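Local atomic coordinates of DUF3809 domain-containing protein (Deinococcus radiodurans, PDB entry 3NQN), a protein that is of unknown function but binds calcium ions and belongs to a family probably built on the Bet v 1-like fold. Residues L52-P57 and G137-R142; P65-I70 and R80-T85; S94-A99 and A106-F111. All blocks are in the same frame, centred on the assembly; numbering follows the deposited sequence.

Interaction 1 (L52-P57 and G137-R142)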
loop_
_atom_site.group_PDB
_atom_site.type_symbol
_atom_site.label_atom_id
_atom_site.label_comp_id
_atom_site.label_asym_id
_atom_site.label_seq_id
_atom_site.Cartn_x
_atom_site.Cartn_y
_atom_site.Cartn_z
ATOM N N LEU A 52 2.117 -9.685 0.328
ATOM C CA LEU A 52 2.828 -10.114 1.506
ATOM C C LEU A 52 3.308 -8.870 2.213
ATOM O O LEU A 52 3.586 -7.849 1.563
ATOM C CB LEU A 52 4.034 -10.986 1.149
ATOM C CG LEU A 52 3.782 -12.356 0.517
ATOM C CD1 LEU A 52 3.127 -12.181 -0.833
ATOM C CD2 LEU A 52 5.111 -13.133 0.378
ATOM N N LEU A 53 3.439 -8.952 3.537
ATOM C CA LEU A 53 3.858 -7.803 4.330
ATOM C C LEU A 53 5.298 -7.955 4.811
ATOM O O LEU A 53 5.649 -8.942 5.451
ATOM C CB LEU A 53 2.926 -7.611 5.525
ATOM C CG LEU A 53 1.430 -7.392 5.215
ATOM C CD1 LEU A 53 0.656 -7.144 6.519
ATOM C CD2 LEU A 53 1.241 -6.241 4.258
ATOM N N VAL A 54 6.138 -7.009 4.419
ATOM C CA VAL A 54 7.513 -6.928 4.890
ATOM C C VAL A 54 7.578 -5.806 5.918
ATOM O O VAL A 54 7.300 -4.639 5.598
ATOM C CB VAL A 54 8.491 -6.610 3.734
ATOM C CG1 VAL A 54 9.940 -6.460 4.274
ATOM C CG2 VAL A 54 8.413 -7.689 2.658
ATOM N N THR A 55 7.940 -6.156 7.147
ATOM C CA THR A 55 8.008 -5.194 8.235
ATOM C C THR A 55 9.412 -4.662 8.418
ATOM O O THR A 55 10.344 -5.425 8.644
ATOM C CB THR A 55 7.535 -5.826 9.569
ATOM O OG1 THR A 55 6.187 -6.271 9.427
ATOM C CG2 THR A 55 7.604 -4.814 10.702
ATOM N N VAL A 56 9.567 -3.347 8.276
ATOM C CA VAL A 56 10.836 -2.711 8.542
ATOM C C VAL A 56 10.614 -1.574 9.503
ATOM O O VAL A 56 9.473 -1.108 9.674
ATOM C CB VAL A 56 11.535 -2.200 7.245
ATOM C CG1 VAL A 56 11.799 -3.360 6.297
ATOM C CG2 VAL A 56 10.695 -1.106 6.551
ATOM N N PRO A 57 11.693 -1.111 10.147
ATOM C CA PRO A 57 11.524 -0.016 11.083
ATOM C C PRO A 57 11.024 1.268 10.429
ATOM O O PRO A 57 11.378 1.581 9.285
ATOM C CB PRO A 57 12.946 0.191 11.655
ATOM C CG PRO A 57 13.622 -1.131 11.477
ATOM C CD PRO A 57 13.052 -1.708 10.221
ATOM N N GLY A 137 13.351 -11.645 3.595
ATOM C CA GLY A 137 13.640 -13.068 3.768
ATOM C C GLY A 137 12.772 -13.696 4.831
ATOM O O GLY A 137 12.295 -14.814 4.665
ATOM N N ARG A 138 12.554 -12.965 5.928
ATOM C CA ARG A 138 11.717 -13.444 7.017
ATOM C C ARG A 138 10.283 -13.560 6.590
ATOM O O ARG A 138 9.585 -14.481 7.010
ATOM C CB ARG A 138 11.801 -12.506 8.229
ATOM C CG ARG A 138 13.061 -12.664 9.041
ATOM C CD ARG A 138 12.934 -11.948 10.394
ATOM N NE ARG A 138 13.033 -10.491 10.262
ATOM C CZ ARG A 138 14.179 -9.808 10.288
ATOM N NH1 ARG A 138 15.343 -10.443 10.434
ATOM N NH2 ARG A 138 14.168 -8.486 10.167
ATOM N N THR A 139 9.822 -12.584 5.796
ATOM C CA THR A 139 8.458 -12.586 5.262
ATOM C C THR A 139 8.206 -13.812 4.382
ATOM O O THR A 139 7.181 -14.496 4.514
ATOM C CB THR A 139 8.193 -11.322 4.432
ATOM O OG1 THR A 139 8.216 -10.177 5.300
ATOM C CG2 THR A 139 6.816 -11.406 3.696
ATOM N N LEU A 140 9.135 -14.084 3.483
ATOM C CA LEU A 140 8.997 -15.206 2.581
ATOM C C LEU A 140 8.954 -16.546 3.324
ATOM O O LEU A 140 8.126 -17.399 3.020
ATOM C CB LEU A 140 10.128 -15.208 1.549
ATOM C CG LEU A 140 10.162 -14.057 0.532
ATOM C CD1 LEU A 140 11.182 -14.385 -0.544
ATOM C CD2 LEU A 140 8.800 -13.801 -0.104
ATOM N N GLU A 141 9.833 -16.707 4.304
ATOM C CA GLU A 141 9.891 -17.930 5.094
ATOM C C GLU A 141 8.640 -18.113 5.969
ATOM O O GLU A 141 8.113 -19.228 6.076
ATOM C CB GLU A 141 11.152 -17.950 5.970
ATOM C CG GLU A 141 12.490 -18.081 5.167
ATOM C CD GLU A 141 12.650 -19.453 4.457
ATOM O OE1 GLU A 141 11.911 -20.419 4.800
ATOM O OE2 GLU A 141 13.513 -19.553 3.554
ATOM N N ARG A 142 8.140 -17.027 6.565
ATOM C CA ARG A 142 6.972 -17.126 7.426
ATOM C C ARG A 142 5.780 -17.667 6.615
ATOM O O ARG A 142 5.090 -18.611 7.045
ATOM C CB ARG A 142 6.621 -15.763 8.025
ATOM C CG ARG A 142 5.535 -15.807 9.122
ATOM C CD ARG A 142 6.117 -16.191 10.460
ATOM N NE ARG A 142 5.236 -15.824 11.574
ATOM C CZ ARG A 142 4.362 -16.642 12.166
ATOM N NH1 ARG A 142 4.222 -17.911 11.761
ATOM N NH2 ARG A 142 3.628 -16.188 13.179
HETATM O O HOH W 1 9.129 -8.804 7.561
HETATM O O HOH W 2 10.935 -8.118 9.518
#

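Interaction 2 (P65-I70 and R80-T85)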
loop_
_atom_site.group_PDB
_atom_site.type_symbol
_atom_site.label_atom_id
_atom_site.label_comp_id
_atom_site.label_asym_id
_atom_site.label_seq_id
_atom_site.Cartn_x
_atom_site.Cartn_y
_atom_site.Cartn_z
ATOM N N PRO A 65 2.956 -6.617 -3.598
ATOM C CA PRO A 65 1.917 -7.351 -4.274
ATOM C C PRO A 65 2.443 -8.569 -5.045
ATOM O O PRO A 65 3.657 -8.691 -5.292
ATOM C CB PRO A 65 1.339 -6.316 -5.237
ATOM C CG PRO A 65 2.483 -5.427 -5.547
ATOM C CD PRO A 65 3.303 -5.367 -4.305
ATOM N N PHE A 66 1.534 -9.487 -5.334
ATOM C CA PHE A 66 1.782 -10.577 -6.260
ATOM C C PHE A 66 0.507 -10.793 -7.035
ATOM O O PHE A 66 -0.586 -10.415 -6.582
ATOM C CB PHE A 66 2.170 -11.875 -5.551
ATOM C CG PHE A 66 1.014 -12.565 -4.841
ATOM C CD1 PHE A 66 0.211 -13.490 -5.517
ATOM C CD2 PHE A 66 0.751 -12.311 -3.514
ATOM C CE1 PHE A 66 -0.840 -14.115 -4.876
ATOM C CE2 PHE A 66 -0.306 -12.930 -2.874
ATOM C CZ PHE A 66 -1.106 -13.833 -3.568
ATOM N N ARG A 67 0.658 -11.385 -8.208
ATOM C CA ARG A 67 -0.449 -11.771 -9.036
ATOM C C ARG A 67 0.015 -12.992 -9.839
ATOM O O ARG A 67 1.097 -12.974 -10.464
ATOM C CB ARG A 67 -0.846 -10.631 -9.961
ATOM C CG ARG A 67 -2.192 -10.805 -10.630
ATOM C CD ARG A 67 -2.638 -9.501 -11.343
ATOM N NE ARG A 67 -4.055 -9.547 -11.735
ATOM C CZ ARG A 67 -5.043 -8.850 -11.150
ATOM N NH1 ARG A 67 -4.798 -8.017 -10.133
ATOM N NH2 ARG A 67 -6.285 -8.983 -11.593
ATOM N N SER A 68 -0.784 -14.042 -9.817
ATOM C CA SER A 68 -0.442 -15.278 -10.499
ATOM C C SER A 68 -1.607 -15.816 -11.339
ATOM O O SER A 68 -2.766 -15.691 -10.972
ATOM C CB SER A 68 -0.030 -16.333 -9.497
ATOM O OG SER A 68 1.107 -15.931 -8.738
ATOM N N GLU A 69 -1.259 -16.440 -12.448
ATOM C CA GLU A 69 -2.218 -17.061 -13.349
ATOM C C GLU A 69 -2.558 -18.450 -12.831
ATOM O O GLU A 69 -1.667 -19.197 -12.389
ATOM C CB GLU A 69 -1.592 -17.160 -14.746
ATOM C CG GLU A 69 -2.454 -17.831 -15.801
ATOM C CD GLU A 69 -1.690 -18.078 -17.101
ATOM O OE1 GLU A 69 -0.454 -17.850 -17.121
ATOM O OE2 GLU A 69 -2.320 -18.517 -18.092
ATOM N N ILE A 70 -3.847 -18.789 -12.847
ATOM C CA ILE A 70 -4.297 -20.117 -12.432
ATOM C C ILE A 70 -4.312 -21.005 -13.669
ATOM O O ILE A 70 -4.922 -20.658 -14.677
ATOM C CB ILE A 70 -5.723 -20.083 -11.864
ATOM C CG1 ILE A 70 -5.825 -19.111 -10.694
ATOM C CG2 ILE A 70 -6.163 -21.485 -11.431
ATOM C CD1 ILE A 70 -7.281 -18.766 -10.351
ATOM N N ARG A 80 1.108 -19.716 -11.794
ATOM C CA ARG A 80 2.275 -19.225 -12.503
ATOM C C ARG A 80 2.323 -17.695 -12.379
ATOM O O ARG A 80 1.377 -17.026 -12.718
ATOM C CB ARG A 80 2.227 -19.658 -13.946
ATOM C CG ARG A 80 2.401 -21.139 -14.100
ATOM C CD ARG A 80 2.392 -21.567 -15.535
ATOM N NE ARG A 80 2.393 -23.023 -15.635
ATOM C CZ ARG A 80 2.031 -23.701 -16.717
ATOM N NH1 ARG A 80 1.637 -23.058 -17.818
ATOM N NH2 ARG A 80 2.064 -25.021 -16.706
ATOM N N PRO A 81 3.432 -17.160 -11.827
ATOM C CA PRO A 81 3.532 -15.750 -11.458
ATOM C C PRO A 81 3.580 -14.803 -12.621
ATOM O O PRO A 81 4.144 -15.130 -13.665
ATOM C CB PRO A 81 4.865 -15.686 -10.692
ATOM C CG PRO A 81 5.664 -16.773 -11.244
ATOM C CD PRO A 81 4.683 -17.881 -11.538
ATOM N N LEU A 82 2.962 -13.643 -12.447
ATOM C CA LEU A 82 3.045 -12.582 -13.435
ATOM C C LEU A 82 4.077 -11.562 -12.984
ATOM O O LEU A 82 4.259 -11.323 -11.786
ATOM C CB LEU A 82 1.687 -11.923 -13.642
ATOM C CG LEU A 82 0.598 -12.868 -14.162
ATOM C CD1 LEU A 82 -0.646 -12.087 -14.486
ATOM C CD2 LEU A 82 1.097 -13.645 -15.393
ATOM N N THR A 83 4.775 -10.990 -13.950
ATOM C CA THR A 83 5.775 -9.979 -13.694
ATOM C C THR A 83 5.084 -8.665 -13.363
ATOM O O THR A 83 4.178 -8.234 -14.082
ATOM C CB THR A 83 6.657 -9.773 -14.933
ATOM O OG1 THR A 83 7.251 -11.019 -15.303
ATOM C CG2 THR A 83 7.762 -8.748 -14.669
ATOM N N LEU A 84 5.488 -8.039 -12.263
ATOM C CA LEU A 84 4.941 -6.731 -11.888
ATOM C C LEU A 84 6.022 -5.656 -12.118
ATOM O O LEU A 84 7.134 -5.973 -12.502
ATOM C CB LEU A 84 4.411 -6.760 -10.447
ATOM C CG LEU A 84 3.356 -7.849 -10.183
ATOM C CD1 LEU A 84 2.869 -7.797 -8.743
ATOM C CD2 LEU A 84 2.185 -7.730 -11.137
ATOM N N THR A 85 5.677 -4.387 -11.951
ATOM C CA THR A 85 6.601 -3.292 -12.341
ATOM C C THR A 85 7.744 -3.159 -11.351
ATOM O O THR A 85 7.661 -3.635 -10.220
ATOM C CB THR A 85 5.874 -1.947 -12.421
ATOM O OG1 THR A 85 5.728 -1.402 -11.107
ATOM C CG2 THR A 85 4.481 -2.118 -13.072
HETATM O O HOH W 3 3.565 -11.534 -9.165
#

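Interaction 3 (S94-A99 and A106-F111)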
loop_
_atom_site.group_PDB
_atom_site.type_symbol
_atom_site.label_atom_id
_atom_site.label_comp_id
_atom_site.label_asym_id
_atom_site.label_seq_id
_atom_site.Cartn_x
_atom_site.Cartn_y
_atom_site.Cartn_z
ATOM N N SER A 94 4.603 -18.907 -7.005
ATOM C CA SER A 94 4.396 -20.060 -7.886
ATOM C C SER A 94 3.971 -21.242 -7.040
ATOM O O SER A 94 4.322 -21.324 -5.877
ATOM C CB SER A 94 5.683 -20.426 -8.622
ATOM O OG SER A 94 6.284 -19.312 -9.237
ATOM N N GLY A 95 3.201 -22.142 -7.632
ATOM C CA GLY A 95 2.763 -23.340 -6.941
ATOM C C GLY A 95 2.263 -24.411 -7.886
ATOM O O GLY A 95 1.769 -24.116 -9.007
ATOM N N GLN A 96 2.438 -25.660 -7.474
ATOM C CA GLN A 96 1.958 -26.787 -8.229
ATOM C C GLN A 96 1.278 -27.748 -7.259
ATOM O O GLN A 96 1.759 -27.964 -6.133
ATOM C CB GLN A 96 3.094 -27.505 -8.973
ATOM C CG GLN A 96 4.037 -26.587 -9.826
ATOM C CD GLN A 96 5.085 -25.870 -8.975
ATOM O OE1 GLN A 96 5.666 -26.458 -8.080
ATOM N NE2 GLN A 96 5.343 -24.587 -9.287
ATOM N N ALA A 97 0.152 -28.308 -7.690
ATOM C CA ALA A 97 -0.621 -29.218 -6.865
ATOM C C ALA A 97 -1.122 -30.385 -7.690
ATOM O O ALA A 97 -1.596 -30.210 -8.832
ATOM C CB ALA A 97 -1.818 -28.480 -6.218
ATOM N N THR A 98 -1.048 -31.578 -7.114
ATOM C CA THR A 98 -1.589 -32.761 -7.777
ATOM C C THR A 98 -2.474 -33.520 -6.792
ATOM O O THR A 98 -2.269 -33.450 -5.591
ATOM C CB THR A 98 -0.492 -33.696 -8.263
ATOM O OG1 THR A 98 0.245 -34.177 -7.136
ATOM C CG2 THR A 98 0.443 -32.979 -9.223
ATOM N N ALA A 99 -3.499 -34.176 -7.326
ATOM C CA ALA A 99 -4.411 -35.016 -6.549
ATOM C C ALA A 99 -4.345 -36.400 -7.160
ATOM O O ALA A 99 -4.385 -36.554 -8.395
ATOM C CB ALA A 99 -5.816 -34.481 -6.613
ATOM N N ALA A 106 -0.404 -33.492 -3.287
ATOM C CA ALA A 106 0.978 -33.041 -3.180
ATOM C C ALA A 106 1.004 -31.576 -3.564
ATOM O O ALA A 106 0.396 -31.175 -4.568
ATOM C CB ALA A 106 1.908 -33.855 -4.121
ATOM N N PHE A 107 1.717 -30.781 -2.772
ATOM C CA PHE A 107 1.874 -29.365 -3.026
ATOM C C PHE A 107 3.345 -28.987 -3.018
ATOM O O PHE A 107 4.133 -29.552 -2.263
ATOM C CB PHE A 107 1.165 -28.558 -1.932
ATOM C CG PHE A 107 -0.311 -28.772 -1.880
ATOM C CD1 PHE A 107 -1.160 -27.970 -2.622
ATOM C CD2 PHE A 107 -0.863 -29.773 -1.071
ATOM C CE1 PHE A 107 -2.545 -28.173 -2.591
ATOM C CE2 PHE A 107 -2.232 -29.972 -1.026
ATOM C CZ PHE A 107 -3.078 -29.168 -1.786
ATOM N N ALA A 108 3.694 -28.031 -3.879
ATOM C CA ALA A 108 4.983 -27.379 -3.873
ATOM C C ALA A 108 4.732 -25.892 -4.176
ATOM O O ALA A 108 4.022 -25.557 -5.150
ATOM C CB ALA A 108 5.904 -27.981 -4.939
ATOM N N PHE A 109 5.274 -25.020 -3.339
ATOM C CA PHE A 109 5.180 -23.569 -3.545
ATOM C C PHE A 109 6.536 -22.942 -3.566
ATOM O O PHE A 109 7.436 -23.376 -2.840
ATOM C CB PHE A 109 4.362 -22.924 -2.449
ATOM C CG PHE A 109 2.915 -23.255 -2.518
ATOM C CD1 PHE A 109 2.056 -22.489 -3.290
ATOM C CD2 PHE A 109 2.416 -24.371 -1.868
ATOM C CE1 PHE A 109 0.728 -22.807 -3.397
ATOM C CE2 PHE A 109 1.077 -24.692 -1.963
ATOM C CZ PHE A 109 0.231 -23.901 -2.741
ATOM N N GLN A 110 6.708 -21.935 -4.423
ATOM C CA GLN A 110 7.977 -21.177 -4.479
ATOM C C GLN A 110 7.660 -19.677 -4.465
ATOM O O GLN A 110 6.663 -19.235 -5.048
ATOM C CB GLN A 110 8.819 -21.543 -5.716
ATOM C CG GLN A 110 9.010 -23.059 -5.960
ATOM C CD GLN A 110 7.818 -23.711 -6.656
ATOM O OE1 GLN A 110 7.206 -23.125 -7.532
ATOM N NE2 GLN A 110 7.502 -24.933 -6.267
ATOM N N PHE A 111 8.466 -18.920 -3.715
ATOM C CA PHE A 111 8.302 -17.484 -3.594
ATOM C C PHE A 111 9.602 -16.813 -3.898
ATOM O O PHE A 111 10.660 -17.279 -3.475
ATOM C CB PHE A 111 7.903 -17.093 -2.167
ATOM C CG PHE A 111 6.628 -17.675 -1.718
ATOM C CD1 PHE A 111 6.595 -18.947 -1.137
ATOM C CD2 PHE A 111 5.453 -16.955 -1.811
ATOM C CE1 PHE A 111 5.414 -19.481 -0.693
ATOM C CE2 PHE A 111 4.274 -17.482 -1.360
ATOM C CZ PHE A 111 4.250 -18.756 -0.798
HETATM O O HOH W 4 7.935 -17.892 -7.710
#

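Interaction 1 (L52-P57 and G137-R142)
Thr139 OG1 is gripped from several directions: it lies 2.9 Å from Leu53 O, it also contacts Ala135 O one helical turn back, and it accepts a bond from a water at 2.8 Å. Its single proton has both carbonyls within reach, so the threonine can serve the strand backbone or its own helix. With chi1 at -66°, OG1 stands beside its backbone N and CG2 lies anti to that N. Both branches touch Leu53 O, and the methyl also reaches Leu52 CB, 3.8 Å from Thr139 CG2. A threonine suits this place because one branch is polar and the other oily. The same water accepts from Thr55 N at 2.9 Å, joining the strand's amide to the helix. Further out, a second water donates to Thr55 O and meets the Arg138 guanidinium edge-on, in its plane, over a long 3.3 Å from NE. Leu52, Leu140 and the Thr139 methyl make the apolar part. Leu52 CD2 meets Leu140 CD2 at 3.8 Å, the two side chains crossing at about a right angle. Val54 CG2, by contrast, comes nearest to the hydroxyl of Thr139. Phe66 and Val143 also touch Leu52. The segment axes approach to 7.8 Å at 142°, an arrangement consistent with the helix-grip architecture of Bet v 1-like proteins, in which a long C-terminal helix lies across a curved antiparallel sheet.

Interaction 2 (P65-I70 and R80-T85)
Glu69 and Arg80 face each other as an antiparallel hydrogen-bonded pair and satisfy one another's backbones: Glu69 N donates to Arg80 O at 2.7 Å, and Arg80 N to Glu69 O at 2.9 Å. Ser68 and Pro81 form the adjoining non-hydrogen-bonded pair. A proline is tolerated here because its nitrogen, which has no proton to give, is not asked for a bond to strand 60-73. A chi1 of -60° sets Ser68 OG anti to its carbonyl carbon and beside its own N, 3.6 Å from Pro81 CA. The hydroxyl spends its proton elsewhere, on Val93 O in the next strand but one, a neat solution for a buried group. Leu82 N then donates to Arg67 O at 2.8 Å. Beyond this point the chains part. Leu82 O is too distant for a direct bond with Arg67 N, and a water links the two. Arg67 N donates a hydrogen bond to it at 3.1 Å; the water lies 2.7 Å from Leu82 O, to which it can donate, though other acceptors compete for its protons. Where the chains diverge, leucines keep them in contact: Leu84 CD1 touches Pro65 CG at 4.0 Å, the two side chains meeting at a slant, and Leu82 CB lies against Arg67 O. The ends of Arg67 and Arg80 lead away from the pairing. Arg67 NE bonds Gln47 and its guanidinium makes a cation-pi contact with Trp49, while Arg80 forms a salt bridge with Glu78 rather than with the Glu69 carboxylate. The whole is a beta hairpin of strands 60-73 and 76-81, part of an antiparallel meander, whose open end is spanned by water.

Interaction 3 (S94-A99 and A106-F111)
Gln96 and Gln110, diagonal neighbours on the two strands, join their amides by a reciprocal pair of bonds: Gln96 NE2 to Gln110 OE1 at 2.9 Å, and Gln110 NE2 to Gln96 OE1 at 3.0 Å. The amide planes are only 8° apart, and each donor falls on a lone pair of the other's oxygen. Both chains bend at chi2 (80° and 81°), which folds the amides back toward each other. With an alanine in place of Gln96, the Gln110 amide would probably lose its mate and be left to turn. This face, with Thr98 and Ala106, is the looser one; in the modelled conformer of Ser94 a water bonds its OG and reaches Gln110 O only weakly. The reverse face is tight. Ala97 CB packs obliquely on the Phe107 ring, 3.7 Å from CD1, and Gly95 CA lies 3.8 Å from Phe109 CD1, where a methyl group would collide with that ring. Small residues thus make room for phenylalanines that reach Leu147 and Leu151 of helix 122-153. Six backbone bonds zip the strands in regular register, an amphipathic antiparallel beta hairpin whose apolar face, with Ala97, Phe107 and Phe109, is turned to the helices.

How the interactions relate
All three interactions reach the same antiparallel sheet and touch in turn. Interactions 1 and 2 meet where Leu52 CD1 packs on Phe66 CD2 at 3.6 Å, across the neighbouring strands 47-56 and 60-73. Interactions 2 and 3, whose centres are 15 Å apart, meet where Pro81 packs against Ser94 in its modelled conformer. Although the centres of interactions 1 and 3 are 21 Å apart, Leu140 CD2 of helix 122-153 lies 4.0 Å from Phe111 CB. A bound calcium ion lies about 7 Å from the side chain of Pro65. Asp63, a calcium-site residue, has its side chain about 4 Å from that of Leu53 and about 5 Å from that of Pro65. Glu141 and Glu7 are also calcium-site residues, though no calcium is bound to them in this chain.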